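Local coordinates for protein polymerase X (Deinococcus radiodurans, PDB 2W9M) that probably extends DNA chains from deoxynucleoside triphosphates as a family X DNA polymerase, and also carries a zinc-binding PHP domain, at residues A185-R190 / T194-E199; A165-A170 / D525-V530; A478-G483 / R506-F511. One frame throughout, in Å; residues are numbered along the deposited sequence.

Interaction 1: A185-R190 / T194-E199; sequences AGDVRR and TVRAAE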
ATOM      1  N   ALA A 185     -14.272   7.561  12.324  1.00 27.86           N
ATOM      2  CA  ALA A 185     -13.812   7.563  13.701  1.00 22.03           C
ATOM      3  C   ALA A 185     -12.767   6.484  13.911  1.00 38.88           C
ATOM      4  O   ALA A 185     -12.440   5.734  12.988  1.00 37.19           O
ATOM      5  CB  ALA A 185     -14.981   7.362  14.648  1.00 25.41           C
ATOM      6  N   GLY A 186     -12.241   6.417  15.129  1.00 30.84           N
ATOM      7  CA  GLY A 186     -11.301   5.380  15.501  1.00 33.45           C
ATOM      8  C   GLY A 186     -10.157   5.192  14.525  1.00 31.68           C
ATOM      9  O   GLY A 186      -9.509   6.152  14.112  1.00 28.63           O
ATOM     10  N   ASP A 187      -9.923   3.940  14.151  1.00 35.12           N
ATOM     11  CA  ASP A 187      -8.726   3.568  13.406  1.00 30.48           C
ATOM     12  C   ASP A 187      -8.653   4.154  11.995  1.00 30.43           C
ATOM     13  O   ASP A 187      -7.593   4.614  11.575  1.00 39.76           O
ATOM     14  CB  ASP A 187      -8.565   2.046  13.386  1.00 40.68           C
ATOM     15  CG  ASP A 187      -8.381   1.462  14.779  1.00 49.27           C
ATOM     16  OD1 ASP A 187      -8.386   2.241  15.759  1.00 50.40           O
ATOM     17  OD2 ASP A 187      -8.227   0.228  14.900  1.00 55.61           O
ATOM     18  N   VAL A 188      -9.768   4.154  11.269  1.00 22.62           N
ATOM     19  CA  VAL A 188      -9.774   4.705   9.913  1.00 31.87           C
ATOM     20  C   VAL A 188      -9.557   6.221   9.911  1.00 31.97           C
ATOM     21  O   VAL A 188      -8.901   6.758   9.018  1.00 36.64           O
ATOM     22  CB  VAL A 188     -11.058   4.344   9.129  1.00 23.25           C
ATOM     23  CG1 VAL A 188     -11.374   2.874   9.299  1.00 30.19           C
ATOM     24  CG2 VAL A 188     -12.228   5.190   9.587  1.00 32.14           C
ATOM     25  N   ARG A 189     -10.091   6.902  10.921  1.00 34.97           N
ATOM     26  CA  ARG A 189      -9.970   8.356  11.009  1.00 31.58           C
ATOM     27  C   ARG A 189      -8.530   8.841  11.206  1.00 35.05           C
ATOM     28  O   ARG A 189      -8.170   9.926  10.744  1.00 37.58           O
ATOM     29  CB  ARG A 189     -10.842   8.909  12.134  1.00 36.76           C
ATOM     30  CG  ARG A 189     -10.617  10.390  12.371  1.00 31.09           C
ATOM     31  CD  ARG A 189     -11.305  10.878  13.619  1.00 26.01           C
ATOM     32  NE  ARG A 189     -11.096  12.309  13.798  1.00 33.15           N
ATOM     33  CZ  ARG A 189     -11.344  12.963  14.928  1.00 42.56           C
ATOM     34  NH1 ARG A 189     -11.814  12.311  15.984  1.00 32.64           N
ATOM     35  NH2 ARG A 189     -11.122  14.268  15.002  1.00 28.81           N
ATOM     36  N   ARG A 190      -7.710   8.055  11.896  1.00 32.09           N
ATOM     37  CA  ARG A 190      -6.337   8.476  12.151  1.00 46.46           C
ATOM     38  C   ARG A 190      -5.295   7.695  11.348  1.00 47.53           C
ATOM     39  O   ARG A 190      -4.091   7.883  11.530  1.00 43.70           O
ATOM     40  CB  ARG A 190      -6.024   8.465  13.649  1.00 57.01           C
ATOM     41  CG  ARG A 190      -6.208   7.131  14.329  1.00 49.25           C
ATOM     42  CD  ARG A 190      -6.157   7.297  15.841  1.00 43.91           C
ATOM     43  NE  ARG A 190      -5.418   6.209  16.467  1.00 40.59           N
ATOM     44  CZ  ARG A 190      -5.933   5.016  16.733  1.00 39.65           C
ATOM     45  NH1 ARG A 190      -7.198   4.762  16.436  1.00 40.85           N
ATOM     46  NH2 ARG A 190      -5.183   4.081  17.298  1.00 53.01           N
ATOM     47  N   THR A 194      -3.383  -0.770   9.817  1.00 36.82           N
ATOM     48  CA  THR A 194      -4.320  -1.876   9.932  1.00 34.44           C
ATOM     49  C   THR A 194      -5.474  -1.440  10.839  1.00 46.40           C
ATOM     50  O   THR A 194      -5.279  -0.632  11.747  1.00 42.39           O
ATOM     51  CB  THR A 194      -3.626  -3.127  10.479  1.00 44.49           C
ATOM     52  OG1 THR A 194      -3.070  -3.874   9.390  1.00 54.81           O
ATOM     53  CG2 THR A 194      -4.608  -3.993  11.216  1.00 44.23           C
ATOM     54  N   VAL A 195      -6.671  -1.962  10.585  1.00 38.86           N
ATOM     55  CA  VAL A 195      -7.888  -1.420  11.188  1.00 29.83           C
ATOM     56  C   VAL A 195      -8.827  -2.487  11.755  1.00 38.68           C
ATOM     57  O   VAL A 195      -9.140  -3.472  11.083  1.00 43.47           O
ATOM     58  CB  VAL A 195      -8.649  -0.570  10.158  1.00 28.01           C
ATOM     59  CG1 VAL A 195     -10.138  -0.701  10.352  1.00 39.96           C
ATOM     60  CG2 VAL A 195      -8.210   0.879  10.243  1.00 29.91           C
ATOM     61  N   ARG A 196      -9.288  -2.283  12.987  1.00 31.49           N
ATOM     62  CA  ARG A 196     -10.151  -3.263  13.645  1.00 42.13           C
ATOM     63  C   ARG A 196     -11.564  -3.285  13.069  1.00 37.44           C
ATOM     64  O   ARG A 196     -12.227  -4.323  13.075  1.00 35.41           O
ATOM     65  CB  ARG A 196     -10.211  -3.014  15.153  1.00 46.98           C
ATOM     66  CG  ARG A 196     -10.653  -1.610  15.539  1.00 68.48           C
ATOM     67  CD  ARG A 196     -10.620  -1.414  17.055  1.00 64.37           C
ATOM     68  NE  ARG A 196     -11.948  -1.416  17.664  1.00 67.91           N
ATOM     69  CZ  ARG A 196     -12.703  -2.498  17.831  1.00 75.66           C
ATOM     70  NH1 ARG A 196     -12.279  -3.686  17.421  1.00 79.60           N
ATOM     71  NH2 ARG A 196     -13.892  -2.387  18.403  1.00 65.45           N
ATOM     72  N   ALA A 197     -12.022  -2.140  12.578  1.00 33.77           N
ATOM     73  CA  ALA A 197     -13.357  -2.046  12.005  1.00 28.34           C
ATOM     74  C   ALA A 197     -13.569  -0.744  11.246  1.00 30.63           C
ATOM     75  O   ALA A 197     -12.816   0.214  11.413  1.00 34.05           O
ATOM     76  CB  ALA A 197     -14.407  -2.185  13.098  1.00 28.49           C
ATOM     77  N   ALA A 198     -14.598  -0.718  10.405  1.00 32.32           N
ATOM     78  CA  ALA A 198     -15.048   0.529   9.803  1.00 32.81           C
ATOM     79  C   ALA A 198     -15.830   1.304  10.856  1.00 35.34           C
ATOM     80  O   ALA A 198     -16.995   1.007  11.117  1.00 34.96           O
ATOM     81  CB  ALA A 198     -15.914   0.256   8.593  1.00 24.87           C
ATOM     82  N   GLU A 199     -15.177   2.284  11.472  1.00 24.15           N
ATOM     83  CA  GLU A 199     -15.793   3.062  12.538  1.00 35.26           C
ATOM     84  C   GLU A 199     -16.287   4.415  12.040  1.00 37.20           C
ATOM     85  O   GLU A 199     -15.592   5.122  11.310  1.00 37.11           O
ATOM     86  CB  GLU A 199     -14.816   3.247  13.699  1.00 41.87           C
ATOM     87  CG  GLU A 199     -14.606   1.995  14.548  1.00 44.48           C
ATOM     88  CD  GLU A 199     -13.356   2.074  15.416  1.00 67.07           C
ATOM     89  OE1 GLU A 199     -13.495   2.250  16.648  1.00 61.61           O
ATOM     90  OE2 GLU A 199     -12.234   1.967  14.865  1.00 50.99           O
TER

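Interaction 2: A165-A170 / D525-V530; sequences AGLAVA and DARYGV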
ATOM      1  N   ALA A 165      -9.855  -1.116   2.906  1.00 28.46           N
ATOM      2  CA  ALA A 165     -11.187  -1.693   3.087  1.00 30.02           C
ATOM      3  C   ALA A 165     -11.994  -0.971   4.162  1.00 23.89           C
ATOM      4  O   ALA A 165     -13.158  -0.636   3.953  1.00 36.36           O
ATOM      5  CB  ALA A 165     -11.086  -3.180   3.410  1.00 30.86           C
ATOM      6  N   GLY A 166     -11.376  -0.736   5.314  1.00 25.88           N
ATOM      7  CA  GLY A 166     -12.045  -0.046   6.404  1.00 28.37           C
ATOM      8  C   GLY A 166     -12.490   1.357   6.028  1.00 29.18           C
ATOM      9  O   GLY A 166     -13.594   1.785   6.359  1.00 32.80           O
ATOM     10  N   LEU A 167     -11.626   2.079   5.329  1.00 21.32           N
ATOM     11  CA  LEU A 167     -11.920   3.456   4.941  1.00 30.82           C
ATOM     12  C   LEU A 167     -12.988   3.508   3.851  1.00 36.08           C
ATOM     13  O   LEU A 167     -13.889   4.343   3.897  1.00 34.34           O
ATOM     14  CB  LEU A 167     -10.642   4.160   4.475  1.00 32.93           C
ATOM     15  CG  LEU A 167     -10.621   5.689   4.413  1.00 36.68           C
ATOM     16  CD1 LEU A 167     -11.314   6.283   5.620  1.00 35.34           C
ATOM     17  CD2 LEU A 167      -9.185   6.191   4.322  1.00 37.93           C
ATOM     18  N   ALA A 168     -12.882   2.611   2.874  1.00 32.39           N
ATOM     19  CA  ALA A 168     -13.875   2.517   1.805  1.00 27.43           C
ATOM     20  C   ALA A 168     -15.265   2.216   2.360  1.00 27.45           C
ATOM     21  O   ALA A 168     -16.241   2.857   1.979  1.00 30.29           O
ATOM     22  CB  ALA A 168     -13.468   1.452   0.794  1.00 30.27           C
ATOM     23  N   VAL A 169     -15.350   1.240   3.258  1.00 26.47           N
ATOM     24  CA  VAL A 169     -16.631   0.867   3.849  1.00 32.42           C
ATOM     25  C   VAL A 169     -17.217   1.998   4.696  1.00 31.34           C
ATOM     26  O   VAL A 169     -18.409   2.288   4.611  1.00 32.75           O
ATOM     27  CB  VAL A 169     -16.529  -0.431   4.674  1.00 32.85           C
ATOM     28  CG1 VAL A 169     -17.813  -0.663   5.458  1.00 25.78           C
ATOM     29  CG2 VAL A 169     -16.229  -1.615   3.756  1.00 28.00           C
ATOM     30  N   ALA A 170     -16.382   2.646   5.501  1.00 26.63           N
ATOM     31  CA  ALA A 170     -16.849   3.775   6.301  1.00 27.74           C
ATOM     32  C   ALA A 170     -17.343   4.915   5.411  1.00 25.65           C
ATOM     33  O   ALA A 170     -18.371   5.534   5.692  1.00 27.92           O
ATOM     34  CB  ALA A 170     -15.764   4.263   7.245  1.00 21.70           C
ATOM     35  N   ASP A 525      -4.055   5.804  -4.422  1.00 28.12           N
ATOM     36  CA  ASP A 525      -3.546   5.285  -3.159  1.00 29.01           C
ATOM     37  C   ASP A 525      -2.721   6.343  -2.435  1.00 27.66           C
ATOM     38  O   ASP A 525      -2.484   6.237  -1.233  1.00 24.51           O
ATOM     39  CB  ASP A 525      -2.711   4.022  -3.384  1.00 24.41           C
ATOM     40  CG  ASP A 525      -3.567   2.804  -3.689  1.00 44.81           C
ATOM     41  OD1 ASP A 525      -2.997   1.713  -3.908  1.00 44.44           O
ATOM     42  OD2 ASP A 525      -4.811   2.939  -3.715  1.00 45.91           O
ATOM     43  N   ALA A 526      -2.287   7.361  -3.174  1.00 25.38           N
ATOM     44  CA  ALA A 526      -1.481   8.440  -2.607  1.00 23.40           C
ATOM     45  C   ALA A 526      -2.060   8.916  -1.280  1.00 26.66           C
ATOM     46  O   ALA A 526      -1.330   9.248  -0.349  1.00 28.29           O
ATOM     47  CB  ALA A 526      -1.394   9.589  -3.581  1.00 18.68           C
ATOM     48  N   ARG A 527      -3.385   8.936  -1.212  1.00 23.96           N
ATOM     49  CA  ARG A 527      -4.125   9.343  -0.025  1.00 26.57           C
ATOM     50  C   ARG A 527      -3.765   8.539   1.228  1.00 31.42           C
ATOM     51  O   ARG A 527      -3.807   9.068   2.336  1.00 24.80           O
ATOM     52  CB  ARG A 527      -5.619   9.247  -0.330  1.00 29.54           C
ATOM     53  CG  ARG A 527      -6.519   8.870   0.816  1.00 41.81           C
ATOM     54  CD  ARG A 527      -7.781   8.214   0.261  1.00 44.68           C
ATOM     55  NE  ARG A 527      -8.966   8.523   1.056  1.00 62.61           N
ATOM     56  CZ  ARG A 527     -10.145   7.933   0.893  1.00 55.29           C
ATOM     57  NH1 ARG A 527     -10.290   6.992  -0.032  1.00 53.51           N
ATOM     58  NH2 ARG A 527     -11.175   8.274   1.657  1.00 65.37           N
ATOM     59  N   TYR A 528      -3.405   7.270   1.053  1.00 25.03           N
ATOM     60  CA  TYR A 528      -3.013   6.428   2.182  1.00 18.58           C
ATOM     61  C   TYR A 528      -1.586   6.718   2.633  1.00 18.76           C
ATOM     62  O   TYR A 528      -1.293   6.709   3.825  1.00 27.17           O
ATOM     63  CB  TYR A 528      -3.170   4.940   1.841  1.00 19.47           C
ATOM     64  CG  TYR A 528      -4.548   4.576   1.347  1.00 25.55           C
ATOM     65  CD1 TYR A 528      -4.748   4.137   0.041  1.00 27.23           C
ATOM     66  CD2 TYR A 528      -5.654   4.680   2.181  1.00 30.02           C
ATOM     67  CE1 TYR A 528      -6.009   3.809  -0.418  1.00 25.20           C
ATOM     68  CE2 TYR A 528      -6.921   4.353   1.732  1.00 30.27           C
ATOM     69  CZ  TYR A 528      -7.092   3.917   0.432  1.00 42.10           C
ATOM     70  OH  TYR A 528      -8.353   3.590  -0.014  1.00 55.38           O
ATOM     71  N   GLY A 529      -0.700   6.963   1.674  1.00 19.34           N
ATOM     72  CA  GLY A 529       0.666   7.347   1.979  1.00 20.15           C
ATOM     73  C   GLY A 529       0.711   8.684   2.693  1.00 24.81           C
ATOM     74  O   GLY A 529       1.484   8.874   3.629  1.00 27.84           O
ATOM     75  N   VAL A 530      -0.127   9.612   2.249  1.00 20.30           N
ATOM     76  CA  VAL A 530      -0.202  10.934   2.861  1.00 22.60           C
ATOM     77  C   VAL A 530      -0.657  10.865   4.324  1.00 30.22           C
ATOM     78  O   VAL A 530      -0.153  11.609   5.165  1.00 31.68           O
ATOM     79  CB  VAL A 530      -1.122  11.878   2.062  1.00 18.96           C
ATOM     80  CG1 VAL A 530      -1.464  13.109   2.879  1.00 19.73           C
ATOM     81  CG2 VAL A 530      -0.466  12.268   0.746  1.00 22.36           C
TER

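Interaction 3: A478-G483 / R506-F511; sequences ACEANG and RERLKF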
ATOM      1  N   ALA A 478      22.858   5.111   6.187  1.00 34.73           N
ATOM      2  CA  ALA A 478      23.527   5.036   4.895  1.00 20.12           C
ATOM      3  C   ALA A 478      22.806   5.883   3.845  1.00 35.24           C
ATOM      4  O   ALA A 478      23.436   6.435   2.943  1.00 32.26           O
ATOM      5  CB  ALA A 478      23.643   3.602   4.443  1.00 17.07           C
ATOM      6  N   CYS A 479      21.486   5.991   3.969  1.00 29.48           N
ATOM      7  CA  CYS A 479      20.707   6.838   3.068  1.00 30.10           C
ATOM      8  C   CYS A 479      21.057   8.299   3.297  1.00 33.63           C
ATOM      9  O   CYS A 479      21.267   9.057   2.349  1.00 30.51           O
ATOM     10  CB  CYS A 479      19.202   6.636   3.283  1.00 28.45           C
ATOM     11  SG  CYS A 479      18.551   5.075   2.665  1.00 28.59           S
ATOM     12  N   GLU A 480      21.110   8.686   4.568  1.00 29.11           N
ATOM     13  CA  GLU A 480      21.425  10.057   4.942  1.00 31.07           C
ATOM     14  C   GLU A 480      22.801  10.452   4.417  1.00 30.96           C
ATOM     15  O   GLU A 480      22.983  11.550   3.892  1.00 25.96           O
ATOM     16  CB  GLU A 480      21.377  10.215   6.462  1.00 33.56           C
ATOM     17  CG  GLU A 480      21.687  11.621   6.948  1.00 43.80           C
ATOM     18  CD  GLU A 480      21.795  11.707   8.461  1.00 53.81           C
ATOM     19  OE1 GLU A 480      22.127  10.681   9.093  1.00 48.11           O
ATOM     20  OE2 GLU A 480      21.548  12.801   9.015  1.00 53.78           O
ATOM     21  N   ALA A 481      23.760   9.541   4.554  1.00 27.70           N
ATOM     22  CA  ALA A 481      25.143   9.795   4.163  1.00 24.25           C
ATOM     23  C   ALA A 481      25.303   9.927   2.653  1.00 34.87           C
ATOM     24  O   ALA A 481      26.237  10.569   2.174  1.00 41.18           O
ATOM     25  CB  ALA A 481      26.059   8.694   4.694  1.00 12.43           C
ATOM     26  N   ASN A 482      24.397   9.314   1.903  1.00 36.93           N
ATOM     27  CA  ASN A 482      24.462   9.384   0.450  1.00 32.00           C
ATOM     28  C   ASN A 482      23.391  10.296  -0.135  1.00 25.58           C
ATOM     29  O   ASN A 482      23.283  10.446  -1.347  1.00 25.24           O
ATOM     30  CB  ASN A 482      24.359   7.990  -0.164  1.00 29.84           C
ATOM     31  CG  ASN A 482      24.976   7.920  -1.548  1.00 39.87           C
ATOM     32  OD1 ASN A 482      26.033   8.502  -1.793  1.00 38.78           O
ATOM     33  ND2 ASN A 482      24.325   7.200  -2.457  1.00 28.60           N
ATOM     34  N   GLY A 483      22.602  10.911   0.736  1.00 24.91           N
ATOM     35  CA  GLY A 483      21.545  11.799   0.295  1.00 25.14           C
ATOM     36  C   GLY A 483      20.490  11.097  -0.542  1.00 29.68           C
ATOM     37  O   GLY A 483      19.765  11.739  -1.301  1.00 27.84           O
ATOM     38  N   ARG A 506      12.565  12.264  10.583  1.00 27.07           N
ATOM     39  CA  ARG A 506      12.043  13.396   9.816  1.00 27.73           C
ATOM     40  C   ARG A 506      13.015  14.563   9.666  1.00 30.42           C
ATOM     41  O   ARG A 506      12.875  15.375   8.752  1.00 42.31           O
ATOM     42  CB  ARG A 506      10.709  13.895  10.388  1.00 30.69           C
ATOM     43  CG  ARG A 506      10.632  13.963  11.905  1.00 25.59           C
ATOM     44  CD  ARG A 506       9.477  14.858  12.332  1.00 24.04           C
ATOM     45  NE  ARG A 506       9.920  16.236  12.518  1.00 50.42           N
ATOM     46  CZ  ARG A 506       9.218  17.307  12.164  1.00 41.50           C
ATOM     47  NH1 ARG A 506       8.037  17.161  11.584  1.00 33.90           N
ATOM     48  NH2 ARG A 506       9.703  18.522  12.378  1.00 61.70           N
ATOM     49  N   GLU A 507      13.992  14.647  10.561  1.00 38.96           N
ATOM     50  CA  GLU A 507      14.958  15.740  10.537  1.00 37.63           C
ATOM     51  C   GLU A 507      16.148  15.413   9.647  1.00 35.35           C
ATOM     52  O   GLU A 507      16.910  16.303   9.274  1.00 32.88           O
ATOM     53  CB  GLU A 507      15.467  16.029  11.951  1.00 36.55           C
ATOM     54  CG  GLU A 507      14.381  16.275  12.984  1.00 64.08           C
ATOM     55  CD  GLU A 507      13.902  17.711  13.000  1.00 79.11           C
ATOM     56  OE1 GLU A 507      13.750  18.301  11.908  1.00 86.76           O
ATOM     57  OE2 GLU A 507      13.676  18.251  14.106  1.00 85.01           O
ATOM     58  N   ARG A 508      16.303  14.137   9.304  1.00 31.14           N
ATOM     59  CA  ARG A 508      17.537  13.672   8.675  1.00 32.54           C
ATOM     60  C   ARG A 508      17.382  13.141   7.246  1.00 32.54           C
ATOM     61  O   ARG A 508      18.369  12.946   6.541  1.00 28.32           O
ATOM     62  CB  ARG A 508      18.214  12.622   9.562  1.00 34.91           C
ATOM     63  CG  ARG A 508      18.452  13.102  10.992  1.00 41.42           C
ATOM     64  CD  ARG A 508      19.735  12.522  11.568  1.00 47.08           C
ATOM     65  NE  ARG A 508      19.525  11.239  12.232  1.00 53.74           N
ATOM     66  CZ  ARG A 508      20.473  10.318  12.384  1.00 60.89           C
ATOM     67  NH1 ARG A 508      21.689  10.531  11.899  1.00 39.72           N
ATOM     68  NH2 ARG A 508      20.200   9.178  13.008  1.00 59.61           N
ATOM     69  N   LEU A 509      16.149  12.911   6.815  1.00 29.13           N
ATOM     70  CA  LEU A 509      15.923  12.356   5.486  1.00 31.93           C
ATOM     71  C   LEU A 509      14.940  13.188   4.674  1.00 27.11           C
ATOM     72  O   LEU A 509      14.102  13.904   5.228  1.00 28.45           O
ATOM     73  CB  LEU A 509      15.403  10.919   5.581  1.00 23.91           C
ATOM     74  CG  LEU A 509      16.257   9.916   6.356  1.00 28.24           C
ATOM     75  CD1 LEU A 509      15.460   8.650   6.649  1.00 29.04           C
ATOM     76  CD2 LEU A 509      17.520   9.596   5.585  1.00 28.48           C
ATOM     77  N   LYS A 510      15.065  13.095   3.354  1.00 28.15           N
ATOM     78  CA  LYS A 510      14.009  13.534   2.460  1.00 24.69           C
ATOM     79  C   LYS A 510      13.213  12.297   2.085  1.00 20.11           C
ATOM     80  O   LYS A 510      13.778  11.224   1.899  1.00 22.80           O
ATOM     81  CB  LYS A 510      14.589  14.195   1.212  1.00 28.07           C
ATOM     82  CG  LYS A 510      15.078  15.612   1.437  1.00 37.09           C
ATOM     83  CD  LYS A 510      15.062  16.417   0.146  1.00 61.19           C
ATOM     84  CE  LYS A 510      13.685  17.007  -0.130  1.00 54.27           C
ATOM     85  NZ  LYS A 510      12.613  15.971  -0.147  1.00 58.78           N
ATOM     86  N   PHE A 511      11.902  12.433   1.982  1.00 18.34           N
ATOM     87  CA  PHE A 511      11.062  11.279   1.701  1.00 18.38           C
ATOM     88  C   PHE A 511      10.376  11.400   0.351  1.00 26.67           C
ATOM     89  O   PHE A 511      10.310  12.482  -0.236  1.00 27.08           O
ATOM     90  CB  PHE A 511      10.017  11.098   2.801  1.00 14.91           C
ATOM     91  CG  PHE A 511      10.607  10.927   4.167  1.00 19.99           C
ATOM     92  CD1 PHE A 511      10.905  12.030   4.946  1.00 19.24           C
ATOM     93  CD2 PHE A 511      10.876   9.663   4.667  1.00 22.43           C
ATOM     94  CE1 PHE A 511      11.457  11.878   6.202  1.00 24.49           C
ATOM     95  CE2 PHE A 511      11.422   9.504   5.921  1.00 19.77           C
ATOM     96  CZ  PHE A 511      11.712  10.616   6.692  1.00 22.93           C
TER

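Interaction 1: A185-R190 / T194-E199
A backbone bond, Ala185 N to Glu199 O at 3.0 Å, joins the chain just after strand 183-184 to strand 194-203, before it turns into the short helix 186-190. Glu199 reaches from strand 194-203 to the helix, its chain extended beyond CG, and sets OE2 against Gly186 and Asp187. There OE2 accepts the peptide N-H of Asp187 at 3.1 Å, a nearly straight bond (171°) that arrives from above the carboxylate plane. Because Gly186 has no side chain, its CA can lie 3.6 Å from the same OE2.

Asp187 answers in the other direction. Its OD2 takes a weak bond from the backbone N of Arg196 at 3.3 Å and lies against Arg196 CG, while OD1 is held by a salt bridge from Arg190 NH1. With CG anti to the carbonyl carbon (chi1 -62°), the carboxylate is carried out to these partners. The guanidinium of Arg196 turns instead to Glu234. Next to the polar groups, Val195 CG2 presses on Asp187 CB at 3.4 Å and meets Val188 CG1 at 3.9 Å.

The helix carries the Gly-x-x-Arg-Arg pattern, consistent with the nucleotide-binding signature that opens the family X palm. Two acidic side chains are thus buried close together, with Asp187 OD1 4.0 Å from Glu199 OE2 and their carboxylate planes 81° apart. The peptide N-H groups, Arg190, and the long, weak ion pairs of Arg160 with Asp187 and Arg250 with Glu199 are likely to offset their mutual repulsion.

Interaction 2: A165-A170 / D525-V530
Leu167 and Arg527 approach from opposite directions, and the leucine ends over one face of the guanidinium group. Its CD2 stands 3.7 Å above that plane, displaced toward the rim, and CG comes within 3.8 Å of Arg527 NH2. The same methyl meets Tyr528 in a different way: CD2 lies 3.9 Å from Tyr528 CE2, close to the ring plane, so it touches the edge of the aromatic and not its face. Leucine and tyrosine slide past each other in opposite directions.

One branch of one side chain therefore serves both partners, and it is brought there by a leucine whose CG is anti to the backbone N (chi1 -162°). Arg527 and Tyr528, neighbours on their helix, are also arranged against each other. Arg527 CD rests 4.2 Å above the tyrosine ring, again toward its rim, before the arginine chain bends at chi3 and carries the guanidinium across to Leu167. Asp525 CB lies in the ring plane at another edge, and Leu163 and Arg164 of the leucine's own helix also touch the Tyr528 side chain.

The contact is small, a leucine set against a guanidinium face and a ring edge; nearby, Asp525 OD1 forms a salt bridge with Arg164. On another side, helix 163-176 leans on strand 231-238 of the palm sheet through Val169. Helix 526-535 comes after the last strand of the parallel sheet whose strands and following loops supply zinc ligands, and the Tyr528 side chain is about 11 Å from that of the zinc ligand Asp516. This is a domain interface, joining the polymerase palm to the PHP domain.

Interaction 3: A478-G483 / R506-F511
Glu480 OE1 lies 2.8 Å from Arg508 NH1 in a salt bridge between the last turn of helix 472-482 and the loop ahead of strand 511-514. Both belong to the PHP domain, a (beta/alpha)7 barrel related to the TIM barrel, with seven parallel strands. The chain runs on from helix 472-482 through strand 485-489 and helix 499-505 to strand 511-514, a beta-alpha-beta crossover. The bridge ties the helix that leads into this unit to the loop before its last strand.

The two charged groups cross obliquely, their planes 73° apart, so the carboxylate does not lie flat against the guanidinium in a two-pronged pair. One oxygen makes the ionic contact, while OE2 lies along the aliphatic part of the arginine, 3.1 Å from Arg508 CD. Glu480 is fully extended, with CG anti to the backbone N (chi1 -180°), which sends the acid away from its helix. Arg508 instead bends at chi2 and chi3 and folds its chain round that acid. Trp505 of helix 499-505 also touches the glutamate. With an alanine here the whole carboxylate arm is gone, and Arg508 would probably lose its charged mate across the contact and be freer to swing toward solvent.

Beside the salt bridge the contact becomes apolar. Leu509 is buried and also packs on Val486 of strand 485-489, whose backbone bonds to that of Lys510. Gly483, with its positive phi (62°), closes a Schellman motif after the last helical turn, and its carbonyl is taken up by Gln559. Leu509 CD2 completes the join: it sits 4.0 Å from Glu480 CB and 4.1 Å from Cys479 CB.

Interactions 1 and 2 adjoin in the buried interior, with helix 163-176 shared between them: Val188 and Ala198 of interaction 1 pack on its Gly166 and Val169, while Leu167 faces the PHP domain. Interaction 1 therefore binds neighbouring elements of the palm, and interaction 2 reaches across 354 residues to hold palm and PHP domain together. Interaction 3 stands apart, its centre about 27 Å from that of interaction 2, within the PHP domain and partly at the surface. The chemistry follows place: buried carboxylates met by backbone N-H groups in the palm, a leucine against flat side chains at the interface, and a salt bridge over an apolar base near solvent.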